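Local atomic coordinates of 70 kDa peptidylprolyl isomerase, putative (Plasmodium falciparum, PDB entry 2FBN), a protein that is a putative FK506-binding peptidylprolyl isomerase whose C-terminal tetratricopeptide repeat domain interacts with the C-terminal pentapeptide of Hsp90. Residues Ser37-Asp40 / Ile41-Gly45. Residues are numbered along the deposited sequence; the frame is centred on the assembly and turned at random.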
loop_
_atom_site.group_PDB
_atom_site.type_symbol
_atom_site.label_atom_id
_atom_site.label_comp_id
_atom_site.label_asym_id
_atom_site.label_seq_id
_atom_site.Cartn_x
_atom_site.Cartn_y
_atom_site.Cartn_z
ATOM N N SER A 37 19.992 7.043 1.326
ATOM C CA SER A 37 19.012 7.692 2.191
ATOM C C SER A 37 18.003 6.671 2.724
ATOM O O SER A 37 17.651 6.704 3.901
ATOM C CB SER A 37 18.300 8.840 1.474
ATOM O OG SER A 37 19.222 9.838 1.033
ATOM N N ALA A 38 17.539 5.777 1.853
ATOM C CA ALA A 38 16.608 4.716 2.283
ATOM C C ALA A 38 17.239 3.850 3.388
ATOM O O ALA A 38 16.602 3.554 4.400
ATOM C CB ALA A 38 16.172 3.850 1.098
ATOM N N PHE A 39 18.503 3.476 3.206
ATOM C CA PHE A 39 19.198 2.681 4.226
ATOM C C PHE A 39 19.259 3.464 5.553
ATOM O O PHE A 39 18.922 2.936 6.611
ATOM C CB PHE A 39 20.598 2.291 3.756
ATOM C CG PHE A 39 21.376 1.508 4.779
ATOM C CD1 PHE A 39 21.224 0.133 4.879
ATOM C CD2 PHE A 39 22.252 2.152 5.643
ATOM C CE1 PHE A 39 21.945 -0.602 5.831
ATOM C CE2 PHE A 39 22.971 1.429 6.609
ATOM C CZ PHE A 39 22.809 0.061 6.703
ATOM N N ASP A 40 19.654 4.732 5.475
ATOM C CA ASP A 40 19.826 5.569 6.662
ATOM C C ASP A 40 18.511 5.769 7.406
ATOM O O ASP A 40 18.453 5.690 8.648
ATOM C CB ASP A 40 20.400 6.927 6.273
ATOM C CG ASP A 40 21.870 6.861 5.884
ATOM O OD1 ASP A 40 22.549 5.846 6.187
ATOM O OD2 ASP A 40 22.328 7.845 5.263
ATOM N N ILE A 41 17.447 6.024 6.644
ATOM C CA ILE A 41 16.127 6.233 7.229
ATOM C C ILE A 41 15.600 4.926 7.859
ATOM O O ILE A 41 14.996 4.956 8.942
ATOM C CB ILE A 41 15.152 6.859 6.196
ATOM C CG1 ILE A 41 15.646 8.280 5.851
ATOM C CG2 ILE A 41 13.718 6.905 6.745
ATOM C CD1 ILE A 41 15.108 8.837 4.557
ATOM N N LYS A 42 15.862 3.795 7.201
ATOM C CA LYS A 42 15.534 2.485 7.763
ATOM C C LYS A 42 16.206 2.326 9.140
ATOM O O LYS A 42 15.567 1.899 10.095
ATOM C CB LYS A 42 15.950 1.346 6.820
ATOM C CG LYS A 42 15.613 -0.052 7.362
ATOM C CD LYS A 42 16.565 -1.126 6.842
ATOM C CE LYS A 42 18.028 -0.793 7.090
ATOM N NZ LYS A 42 18.824 -1.995 7.460
ATOM N N GLU A 43 17.481 2.697 9.237
ATOM C CA GLU A 43 18.182 2.600 10.523
ATOM C C GLU A 43 17.527 3.485 11.597
ATOM O O GLU A 43 17.409 3.080 12.752
ATOM C CB GLU A 43 19.680 2.901 10.375
ATOM C CG GLU A 43 20.419 1.959 9.425
ATOM C CD GLU A 43 20.672 0.582 9.996
ATOM O OE1 GLU A 43 19.757 -0.270 9.916
ATOM O OE2 GLU A 43 21.801 0.337 10.505
ATOM N N GLU A 44 17.071 4.672 11.216
ATOM C CA GLU A 44 16.314 5.529 12.133
ATOM C C GLU A 44 15.039 4.846 12.632
ATOM O O GLU A 44 14.668 4.972 13.809
ATOM C CB GLU A 44 15.921 6.837 11.460
ATOM C CG GLU A 44 17.085 7.763 11.128
ATOM C CD GLU A 44 16.605 9.034 10.469
ATOM O OE1 GLU A 44 15.772 9.749 11.072
ATOM O OE2 GLU A 44 17.063 9.323 9.349
ATOM N N GLY A 45 14.364 4.152 11.713
ATOM C CA GLY A 45 13.192 3.342 12.059
ATOM C C GLY A 45 13.539 2.281 13.093
ATOM O O GLY A 45 12.819 2.126 14.098
#
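Over one face of the Phe39 ring lies Glu43, one helical turn further on: its CG sits 4.2 Å from the Phe39 ring centroid. At 25° off the ring normal, this meets the criterion for a CH-pi contact. The Glu43 carboxylate follows the same face, stacked with its plane 29° from that of the ring. Its OE2 comes 3.9 Å from Phe39 CZ. At the ring edge, in plane, stands Asp40 OD1. Lys42 approaches the ring obliquely, with NZ 3.8 Å from Phe39 CE1. Two torsions explain the arrangement: Phe39 places CG opposite its backbone N (chi1 178°), leaning the ring along the helix, while Glu43 folds back at chi2 and brings its carboxylate over it. Lys42, bent at its outer torsions, then reaches Glu43 OE1 from above the carboxylate plane in a 3.1 Å salt bridge from NZ.

Beneath the side chains run four i to i+4 backbone bonds, from Ile41 N to Ser37 O at 2.8 Å through Glu44 N to Asp40 O at 3.1 Å, the ladder of a regular alpha-helix. Ile41 packs on Phe67 and on Lys60 and Glu63 of helix 54-66, where Lys60 also takes a salt bridge from Glu44. Ala38, beside Phe68, shares Ile86 with Phe39, and Lys42 touches Ser89 and Cys90, so helix 31-50 packs against both helix 54-66 and helix 77-100 in the helical array of the tetratricopeptide repeat domain. Chemically, the Lys42 ammonium, aided by a weak hydrogen bond from Asn46 to OE1, probably offsets the negative charge of Glu43 beside the aromatic face, making the stacked carboxylate less unfavourable.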